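Local coordinates for protein cyclase (Streptomyces sp. R1128, PDB 3TFZ) that probably cyclises and aromatises a nascent polyketide chain in the R1128 biosynthetic pathway, as an aromatase/cyclase of the Bet v 1-like helix-grip fold, at residues P16-L24 with A98-L108; E61-R69 with Y80-I88. One frame throughout, in Å; residues are numbered along the deposited sequence.

Contact 1: P16-L24 with A98-L108; sequences PADLVWEVL and AFTLDAERTQL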
loop_
_atom_site.group_PDB
_atom_site.type_symbol
_atom_site.label_atom_id
_atom_site.label_comp_id
_atom_site.label_asym_id
_atom_site.label_seq_id
_atom_site.Cartn_x
_atom_site.Cartn_y
_atom_site.Cartn_z
ATOM N N PRO A 16 -13.961 10.447 6.104
ATOM C CA PRO A 16 -14.943 9.546 5.380
ATOM C C PRO A 16 -14.668 9.431 3.852
ATOM O O PRO A 16 -14.103 10.341 3.252
ATOM C CB PRO A 16 -16.320 10.241 5.641
ATOM C CG PRO A 16 -16.042 11.293 6.913
ATOM C CD PRO A 16 -14.598 11.714 6.538
ATOM N N ALA A 17 -15.142 8.372 3.215
ATOM C CA ALA A 17 -14.726 8.003 1.851
ATOM C C ALA A 17 -15.249 9.009 0.872
ATOM O O ALA A 17 -14.591 9.310 -0.070
ATOM C CB ALA A 17 -15.163 6.555 1.535
ATOM N N ASP A 18 -16.405 9.575 1.123
ATOM C CA ASP A 18 -16.997 10.654 0.352
ATOM C C ASP A 18 -16.158 11.946 0.374
ATOM O O ASP A 18 -16.055 12.622 -0.637
ATOM C CB ASP A 18 -18.488 10.922 0.794
ATOM C CG ASP A 18 -19.444 9.779 0.385
ATOM O OD1 ASP A 18 -19.052 8.829 -0.380
ATOM O OD2 ASP A 18 -20.601 9.769 0.810
ATOM N N LEU A 19 -15.556 12.297 1.511
ATOM C CA LEU A 19 -14.714 13.454 1.518
ATOM C C LEU A 19 -13.397 13.227 0.710
ATOM O O LEU A 19 -12.864 14.130 -0.037
ATOM C CB LEU A 19 -14.489 13.851 2.948
ATOM C CG LEU A 19 -13.657 15.133 3.142
ATOM C CD1 LEU A 19 -14.408 16.284 2.382
ATOM C CD2 LEU A 19 -13.677 15.359 4.604
ATOM N N VAL A 20 -12.873 12.013 0.808
ATOM C CA VAL A 20 -11.719 11.636 0.036
ATOM C C VAL A 20 -12.039 11.659 -1.449
ATOM O O VAL A 20 -11.212 12.012 -2.221
ATOM C CB VAL A 20 -11.233 10.256 0.479
ATOM C CG1 VAL A 20 -10.081 9.787 -0.384
ATOM C CG2 VAL A 20 -10.800 10.279 1.967
ATOM N N TRP A 21 -13.232 11.199 -1.837
ATOM C CA TRP A 21 -13.674 11.255 -3.198
ATOM C C TRP A 21 -13.614 12.732 -3.672
ATOM O O TRP A 21 -13.020 13.007 -4.721
ATOM C CB TRP A 21 -15.113 10.699 -3.342
ATOM C CG TRP A 21 -15.563 10.908 -4.794
ATOM C CD1 TRP A 21 -16.491 11.807 -5.275
ATOM C CD2 TRP A 21 -15.000 10.246 -5.933
ATOM N NE1 TRP A 21 -16.544 11.717 -6.663
ATOM C CE2 TRP A 21 -15.596 10.807 -7.085
ATOM C CE3 TRP A 21 -14.029 9.210 -6.084
ATOM C CZ2 TRP A 21 -15.267 10.362 -8.389
ATOM C CZ3 TRP A 21 -13.724 8.784 -7.310
ATOM C CH2 TRP A 21 -14.377 9.325 -8.467
ATOM N N GLU A 22 -14.250 13.657 -2.913
ATOM C CA GLU A 22 -14.259 15.047 -3.258
ATOM C C GLU A 22 -12.880 15.642 -3.541
ATOM O O GLU A 22 -12.780 16.448 -4.434
ATOM C CB GLU A 22 -14.992 15.896 -2.224
ATOM C CG GLU A 22 -16.522 15.618 -2.185
ATOM C CD GLU A 22 -17.191 16.390 -1.084
ATOM O OE1 GLU A 22 -16.547 17.397 -0.645
ATOM O OE2 GLU A 22 -18.343 16.003 -0.663
ATOM N N VAL A 23 -11.854 15.287 -2.751
ATOM C CA VAL A 23 -10.509 15.750 -2.951
ATOM C C VAL A 23 -9.916 15.099 -4.282
ATOM O O VAL A 23 -9.298 15.794 -5.120
ATOM C CB VAL A 23 -9.665 15.408 -1.696
ATOM C CG1 VAL A 23 -8.148 15.551 -1.879
ATOM C CG2 VAL A 23 -10.167 16.204 -0.440
ATOM N N LEU A 24 -10.114 13.792 -4.479
ATOM C CA LEU A 24 -9.650 13.168 -5.667
ATOM C C LEU A 24 -10.277 13.752 -6.912
ATOM O O LEU A 24 -9.521 13.986 -7.840
ATOM C CB LEU A 24 -9.891 11.598 -5.659
ATOM C CG LEU A 24 -9.163 10.759 -4.594
ATOM C CD1 LEU A 24 -9.686 9.384 -4.605
ATOM C CD2 LEU A 24 -7.694 10.808 -4.862
ATOM N N ALA A 98 -10.685 4.281 -3.314
ATOM C CA ALA A 98 -10.987 4.686 -1.974
ATOM C C ALA A 98 -11.972 3.670 -1.400
ATOM O O ALA A 98 -13.020 3.576 -1.910
ATOM C CB ALA A 98 -11.656 6.050 -2.006
ATOM N N PHE A 99 -11.676 2.934 -0.344
ATOM C CA PHE A 99 -12.589 2.009 0.245
ATOM C C PHE A 99 -13.054 2.550 1.618
ATOM O O PHE A 99 -12.263 3.098 2.365
ATOM C CB PHE A 99 -11.901 0.693 0.434
ATOM C CG PHE A 99 -11.391 0.059 -0.872
ATOM C CD1 PHE A 99 -12.157 -0.850 -1.536
ATOM C CD2 PHE A 99 -10.075 0.247 -1.308
ATOM C CE1 PHE A 99 -11.690 -1.421 -2.688
ATOM C CE2 PHE A 99 -9.626 -0.317 -2.370
ATOM C CZ PHE A 99 -10.451 -1.204 -3.089
ATOM N N THR A 100 -14.365 2.488 1.894
ATOM C CA THR A 100 -14.876 2.620 3.242
ATOM C C THR A 100 -14.261 1.543 4.165
ATOM O O THR A 100 -14.441 0.282 3.921
ATOM C CB THR A 100 -16.407 2.417 3.202
ATOM O OG1 THR A 100 -16.963 3.541 2.511
ATOM C CG2 THR A 100 -16.930 2.397 4.527
ATOM N N LEU A 101 -13.531 2.011 5.186
ATOM C CA LEU A 101 -12.988 1.157 6.214
ATOM C C LEU A 101 -13.982 1.237 7.389
ATOM O O LEU A 101 -14.524 0.218 7.863
ATOM C CB LEU A 101 -11.572 1.639 6.580
ATOM C CG LEU A 101 -10.795 0.897 7.699
ATOM C CD1 LEU A 101 -10.683 -0.646 7.523
ATOM C CD2 LEU A 101 -9.436 1.476 7.777
ATOM N N ASP A 102 -14.285 2.443 7.850
ATOM C CA ASP A 102 -15.498 2.602 8.584
ATOM C C ASP A 102 -16.084 3.983 8.271
ATOM O O ASP A 102 -15.654 4.638 7.318
ATOM C CB ASP A 102 -15.236 2.308 10.072
ATOM C CG ASP A 102 -14.264 3.300 10.710
ATOM O OD1 ASP A 102 -13.393 2.942 11.548
ATOM O OD2 ASP A 102 -14.371 4.470 10.337
ATOM N N ALA A 103 -16.986 4.457 9.110
ATOM C CA ALA A 103 -17.640 5.781 8.965
ATOM C C ALA A 103 -16.637 6.954 8.955
ATOM O O ALA A 103 -16.829 7.993 8.307
ATOM C CB ALA A 103 -18.737 5.986 10.033
ATOM N N GLU A 104 -15.507 6.754 9.576
ATOM C CA GLU A 104 -14.564 7.814 9.679
ATOM C C GLU A 104 -13.324 7.572 8.981
ATOM O O GLU A 104 -12.510 8.442 9.071
ATOM C CB GLU A 104 -14.151 7.987 11.143
ATOM C CG GLU A 104 -15.290 8.544 12.000
ATOM C CD GLU A 104 -14.967 8.418 13.464
ATOM O OE1 GLU A 104 -15.875 8.623 14.308
ATOM O OE2 GLU A 104 -13.794 8.097 13.759
ATOM N N ARG A 105 -13.067 6.365 8.471
ATOM C CA ARG A 105 -11.764 6.062 7.883
ATOM C C ARG A 105 -11.900 5.478 6.521
ATOM O O ARG A 105 -12.932 4.886 6.214
ATOM C CB ARG A 105 -10.907 5.163 8.756
ATOM C CG ARG A 105 -10.704 5.741 10.143
ATOM C CD ARG A 105 -9.912 4.730 10.970
ATOM N NE ARG A 105 -10.686 3.528 11.250
ATOM C CZ ARG A 105 -10.120 2.355 11.517
ATOM N NH1 ARG A 105 -8.792 2.245 11.470
ATOM N NH2 ARG A 105 -10.883 1.288 11.749
ATOM N N THR A 106 -10.878 5.695 5.679
ATOM C CA THR A 106 -10.967 5.295 4.288
ATOM C C THR A 106 -9.629 4.631 4.010
ATOM O O THR A 106 -8.599 5.147 4.346
ATOM C CB THR A 106 -11.124 6.574 3.407
ATOM O OG1 THR A 106 -12.318 7.218 3.711
ATOM C CG2 THR A 106 -11.154 6.357 1.916
ATOM N N GLN A 107 -9.629 3.507 3.321
ATOM C CA GLN A 107 -8.391 2.976 2.755
ATOM C C GLN A 107 -8.193 3.622 1.347
ATOM O O GLN A 107 -9.079 3.544 0.480
ATOM C CB GLN A 107 -8.518 1.457 2.608
ATOM C CG GLN A 107 -7.198 0.672 2.327
ATOM C CD GLN A 107 -6.345 0.603 3.541
ATOM O OE1 GLN A 107 -6.738 0.105 4.595
ATOM N NE2 GLN A 107 -5.142 1.120 3.420
ATOM N N LEU A 108 -7.021 4.205 1.124
ATOM C CA LEU A 108 -6.723 4.909 -0.126
ATOM C C LEU A 108 -5.612 4.133 -0.920
ATOM O O LEU A 108 -4.519 3.893 -0.430
ATOM C CB LEU A 108 -6.319 6.417 0.122
ATOM C CG LEU A 108 -6.059 7.196 -1.189
ATOM C CD1 LEU A 108 -7.349 7.321 -2.118
ATOM C CD2 LEU A 108 -5.575 8.595 -0.892
HETATM O O HOH W 1 -15.209 5.988 4.877
#
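The helix of Ala17-Leu24 packs by its first two turns on the end of a beta hairpin, Ala98-Leu108, a mostly apolar helix-on-sheet contact near one end of the helix-grip fold. Helix 17-24 and strand 105-108 run at 46° to each other, their axes 8.2 Å apart. Ala17, Val20 and Leu24, three to four residues apart and so on one side of the helix, face the hairpin. The small Ala17 lets the strands come close: its CB lies 3.6 Å from OG1 of Thr106 and touches OG1 of Thr100 as well. Val20 and Thr106 meet tip to tip, with Val20 CG2 3.9 Å from Thr106 CG2. With chi1 at -64°, Thr106 holds its methyl anti to the backbone N and its OG1 beside that N, where the hydroxyl bonds to the carbonyl of Ala15 just before the helix. A valine in place of Thr106 would probably leave the carbonyl of Ala15 without its hydroxyl partner. Deeper in, Leu108 offers one methyl, CD1, to both Val20 CG1 and Leu24 CD1, 4.0 Å from the latter. At the solvent end, one water accepts a weak bond from Ala17 N and donates to Asp102 O, 2.8 Å away, bridging helix start and hairpin turn. That turn is an Asx turn, Glu104 N bonding to Asp102 OD2, beside a classic beta bulge of Leu101 and Asp102 opposite Arg105. Strand 5-13 continues the sheet beside Thr106 and Leu108, and the long helix 131-164 touches Leu19, Val23 and Leu108.

Contact 2: E61-R69 with Y80-I88; sequences EINTWTSRR and YRQLETAPI. With CXS (3-cyclohexyl-1-propylsulfonic acid), chain H.
The Gln82 amide crosses one face of the Trp65 indole obliquely, the planes 22° apart, with NE2 3.1 Å above the ring plane and offset toward the rim. Trp65 holds CG between its backbone N and carbonyl carbon (chi1 61°), which brings the indole over the Gln82 amide. Both nitrogens are donors and do not bond each other; each instead turns to the sulfonate of a bound CXS molecule, probably from the crystallisation liquor. Gln82 NE2 reaches O1 at 2.7 Å in a nearly straight bond (171°), Trp65 NE1 gives to O3 at 3.2 Å, and Ser67 OG, on a side chain short enough for the anion to settle close, bonds to O2 at 2.9 Å. Tyr80 lays a ring face under CXS C1, 3.8 Å from the ring plane, while its OH is held by the carbonyl of Thr111. Beneath these side chains the strands pair antiparallel: Arg68 and Arg81 exchange two backbone bonds, and Thr66 O takes Leu83 N at 2.7 Å. Leu83 and Glu84 together face Thr66. This classic bulge lies toward the open end of the hairpin of strands 61-72 and 77-82, whose face carrying Ser67, Tyr80 and Gln82 probably lines the ligand cavity, as in other Bet v 1-like proteins.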
loop_
_atom_site.group_PDB
_atom_site.type_symbol
_atom_site.label_atom_id
_atom_site.label_comp_id
_atom_site.label_asym_id
_atom_site.label_seq_id
_atom_site.Cartn_x
_atom_site.Cartn_y
_atom_site.Cartn_z
ATOM N N GLU A 61 13.440 18.028 -12.396
ATOM C CA GLU A 61 12.683 19.019 -13.097
ATOM C C GLU A 61 11.269 18.738 -13.639
ATOM O O GLU A 61 10.545 17.817 -13.248
ATOM C CB GLU A 61 13.527 19.578 -14.217
ATOM C CG GLU A 61 13.584 18.667 -15.429
ATOM C CD GLU A 61 14.179 17.350 -15.116
ATOM O OE1 GLU A 61 13.380 16.473 -14.779
ATOM O OE2 GLU A 61 15.422 17.183 -15.185
ATOM N N ILE A 62 10.927 19.633 -14.545
ATOM C CA ILE A 62 9.588 19.888 -14.903
ATOM C C ILE A 62 9.189 18.951 -16.033
ATOM O O ILE A 62 9.697 19.017 -17.146
ATOM C CB ILE A 62 9.414 21.349 -15.245
ATOM C CG1 ILE A 62 7.961 21.663 -15.554
ATOM C CG2 ILE A 62 10.308 21.711 -16.435
ATOM C CD1 ILE A 62 7.121 21.411 -14.473
ATOM N N ASN A 63 8.309 18.027 -15.681
ATOM C CA ASN A 63 7.703 17.177 -16.656
ATOM C C ASN A 63 6.279 17.606 -16.979
ATOM O O ASN A 63 5.553 18.168 -16.147
ATOM C CB ASN A 63 7.789 15.700 -16.220
ATOM C CG ASN A 63 9.165 15.058 -16.578
ATOM O OD1 ASN A 63 9.196 14.092 -17.286
ATOM N ND2 ASN A 63 10.268 15.619 -16.110
ATOM N N THR A 64 5.923 17.385 -18.236
ATOM C CA THR A 64 4.636 17.701 -18.719
ATOM C C THR A 64 3.971 16.389 -19.191
ATOM O O THR A 64 4.597 15.590 -19.837
ATOM C CB THR A 64 4.699 18.846 -19.749
ATOM O OG1 THR A 64 3.411 19.399 -19.841
ATOM C CG2 THR A 64 5.036 18.361 -21.107
ATOM N N TRP A 65 2.715 16.162 -18.810
ATOM C CA TRP A 65 1.943 15.097 -19.398
ATOM C C TRP A 65 0.465 15.433 -19.403
ATOM O O TRP A 65 -0.005 16.403 -18.778
ATOM C CB TRP A 65 2.213 13.706 -18.720
ATOM C CG TRP A 65 1.880 13.638 -17.295
ATOM C CD1 TRP A 65 0.614 13.607 -16.737
ATOM C CD2 TRP A 65 2.813 13.670 -16.182
ATOM N NE1 TRP A 65 0.705 13.608 -15.345
ATOM C CE2 TRP A 65 2.024 13.651 -14.973
ATOM C CE3 TRP A 65 4.226 13.709 -16.086
ATOM C CZ2 TRP A 65 2.598 13.577 -13.699
ATOM C CZ3 TRP A 65 4.804 13.696 -14.801
ATOM C CH2 TRP A 65 3.993 13.618 -13.625
ATOM N N THR A 66 -0.263 14.591 -20.127
ATOM C CA THR A 66 -1.695 14.685 -20.339
ATOM C C THR A 66 -2.350 13.361 -19.931
ATOM O O THR A 66 -1.986 12.373 -20.467
ATOM C CB THR A 66 -1.956 14.932 -21.838
ATOM O OG1 THR A 66 -1.702 16.295 -22.103
ATOM C CG2 THR A 66 -3.395 14.667 -22.207
ATOM N N SER A 67 -3.325 13.374 -19.018
ATOM C CA SER A 67 -4.099 12.160 -18.778
ATOM C C SER A 67 -5.545 12.281 -18.959
ATOM O O SER A 67 -6.161 13.356 -18.696
ATOM C CB SER A 67 -3.914 11.596 -17.360
ATOM O OG SER A 67 -4.039 12.683 -16.541
ATOM N N ARG A 68 -6.097 11.137 -19.390
ATOM C CA ARG A 68 -7.540 10.931 -19.413
ATOM C C ARG A 68 -7.914 10.263 -18.115
ATOM O O ARG A 68 -7.425 9.165 -17.811
ATOM C CB ARG A 68 -8.004 10.151 -20.601
ATOM C CG ARG A 68 -9.559 10.004 -20.595
ATOM C CD ARG A 68 -10.098 9.057 -21.718
ATOM N NE ARG A 68 -10.287 9.906 -22.900
ATOM C CZ ARG A 68 -11.436 10.549 -23.159
ATOM N NH1 ARG A 68 -12.503 10.350 -22.350
ATOM N NH2 ARG A 68 -11.540 11.345 -24.236
ATOM N N ARG A 69 -8.700 10.990 -17.302
ATOM C CA ARG A 69 -9.288 10.450 -16.015
ATOM C C ARG A 69 -10.732 10.070 -16.198
ATOM O O ARG A 69 -11.540 10.927 -16.608
ATOM C CB ARG A 69 -9.187 11.453 -14.859
ATOM C CG ARG A 69 -7.671 11.852 -14.571
ATOM C CD ARG A 69 -7.542 13.272 -13.986
ATOM N NE ARG A 69 -8.590 13.730 -12.984
ATOM C CZ ARG A 69 -8.546 13.503 -11.666
ATOM N NH1 ARG A 69 -7.522 12.820 -11.135
ATOM N NH2 ARG A 69 -9.522 13.972 -10.879
ATOM N N TYR A 80 -6.976 6.299 -14.714
ATOM C CA TYR A 80 -6.210 7.290 -15.477
ATOM C C TYR A 80 -5.415 6.572 -16.571
ATOM O O TYR A 80 -5.024 5.448 -16.383
ATOM C CB TYR A 80 -5.366 8.256 -14.552
ATOM C CG TYR A 80 -4.179 7.580 -13.920
ATOM C CD1 TYR A 80 -2.966 7.533 -14.589
ATOM C CD2 TYR A 80 -4.266 6.974 -12.608
ATOM C CE1 TYR A 80 -1.872 6.859 -14.039
ATOM C CE2 TYR A 80 -3.251 6.312 -12.111
ATOM C CZ TYR A 80 -2.040 6.258 -12.813
ATOM O OH TYR A 80 -0.996 5.628 -12.251
ATOM N N ARG A 81 -5.211 7.219 -17.735
ATOM C CA ARG A 81 -4.286 6.739 -18.802
ATOM C C ARG A 81 -3.647 8.046 -19.314
ATOM O O ARG A 81 -4.338 9.026 -19.571
ATOM C CB ARG A 81 -5.029 5.971 -19.927
ATOM C CG ARG A 81 -4.189 5.232 -21.019
ATOM C CD ARG A 81 -4.909 4.764 -22.370
ATOM N NE ARG A 81 -4.306 3.581 -23.106
ATOM C CZ ARG A 81 -3.083 3.477 -23.746
ATOM N NH1 ARG A 81 -2.170 4.479 -23.796
ATOM N NH2 ARG A 81 -2.730 2.318 -24.358
ATOM N N GLN A 82 -2.298 8.090 -19.384
ATOM C CA GLN A 82 -1.582 9.249 -19.904
ATOM C C GLN A 82 -1.569 9.190 -21.457
ATOM O O GLN A 82 -1.202 8.169 -21.967
ATOM C CB GLN A 82 -0.161 9.272 -19.310
ATOM C CG GLN A 82 -0.248 9.610 -17.876
ATOM C CD GLN A 82 1.101 10.007 -17.319
ATOM O OE1 GLN A 82 2.158 9.914 -18.005
ATOM N NE2 GLN A 82 1.085 10.464 -16.079
ATOM N N LEU A 83 -2.035 10.246 -22.133
ATOM C CA LEU A 83 -2.148 10.365 -23.609
ATOM C C LEU A 83 -0.909 11.016 -24.214
ATOM O O LEU A 83 -0.697 10.957 -25.420
ATOM C CB LEU A 83 -3.377 11.196 -24.018
ATOM C CG LEU A 83 -4.718 10.682 -23.464
ATOM C CD1 LEU A 83 -5.889 11.516 -24.023
ATOM C CD2 LEU A 83 -4.902 9.103 -23.665
ATOM N N GLU A 84 -0.164 11.726 -23.376
ATOM C CA GLU A 84 1.114 12.285 -23.720
ATOM C C GLU A 84 1.913 12.070 -22.426
ATOM O O GLU A 84 1.362 12.190 -21.366
ATOM C CB GLU A 84 0.978 13.767 -24.260
ATOM C CG GLU A 84 0.550 13.755 -25.835
ATOM C CD GLU A 84 -0.042 15.045 -26.348
ATOM O OE1 GLU A 84 -1.276 15.270 -26.223
ATOM O OE2 GLU A 84 0.731 15.843 -26.907
ATOM N N THR A 85 3.173 11.675 -22.535
ATOM C CA THR A 85 3.917 11.220 -21.366
ATOM C C THR A 85 5.284 11.958 -21.306
ATOM O O THR A 85 5.511 12.874 -22.049
ATOM C CB THR A 85 4.094 9.670 -21.369
ATOM O OG1 THR A 85 4.903 9.280 -22.476
ATOM C CG2 THR A 85 2.792 8.971 -21.584
ATOM N N ALA A 86 6.089 11.691 -20.308
ATOM C CA ALA A 86 7.434 12.271 -20.248
ATOM C C ALA A 86 8.320 11.445 -21.172
ATOM O O ALA A 86 7.988 10.283 -21.439
ATOM C CB ALA A 86 7.969 12.162 -18.780
ATOM N N PRO A 87 9.446 12.020 -21.658
ATOM C CA PRO A 87 10.311 11.288 -22.686
ATOM C C PRO A 87 10.724 9.818 -22.391
ATOM O O PRO A 87 10.784 9.043 -23.309
ATOM C CB PRO A 87 11.551 12.180 -22.883
ATOM C CG PRO A 87 11.020 13.588 -22.461
ATOM C CD PRO A 87 9.935 13.376 -21.364
ATOM N N ILE A 88 10.982 9.444 -21.161
ATOM C CA ILE A 88 11.463 8.102 -20.868
ATOM C C ILE A 88 10.272 7.146 -20.687
ATOM O O ILE A 88 10.452 5.944 -20.489
ATOM C CB ILE A 88 12.396 8.082 -19.631
ATOM C CG1 ILE A 88 11.586 8.520 -18.379
ATOM C CG2 ILE A 88 13.680 8.994 -19.935
ATOM C CD1 ILE A 88 11.855 7.661 -17.064
HETATM S S CXS H . -2.107 11.254 -13.760
HETATM O O1 CXS H . -1.275 10.803 -14.893
HETATM O O2 CXS H . -3.575 11.227 -14.072
HETATM O O3 CXS H . -1.639 12.621 -13.468
HETATM C C1 CXS H . -1.912 10.464 -12.275
HETATM C C2 CXS H . -0.482 10.445 -11.822
HETATM C C3 CXS H . -0.029 9.073 -11.449
HETATM N N CXS H . 1.234 9.187 -10.719
HETATM C C4 CXS H . 2.453 9.714 -11.351
HETATM C C5 CXS H . 2.429 9.740 -12.865
HETATM C C6 CXS H . 3.700 9.057 -13.415
HETATM C C7 CXS H . 5.016 9.735 -13.069
HETATM C C8 CXS H . 4.939 9.858 -11.556
HETATM C C9 CXS H . 3.774 8.980 -11.031
#

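Contacts 1 and 2 lie on opposite sides of the chain's centre, their own centres 26 Å apart, yet they share one antiparallel sheet in which strands 77-82 and 89-100 are neighbours. A direct link joins them: the carbonyl of Leu24, at the end of 16-24, probably accepts a hydrogen bond from Arg69 NH2 of 61-69, 3.0 Å away. Arg69 also bonds to Tyr30, whose hydroxyl reaches that same carbonyl. The CXS sulfonate belongs to contact 2, and His112 NE2, on the strand that contact 1 enters at 105-108, also bonds to CXS. The bound potassium ion is about 12 Å from the Trp65 side chain.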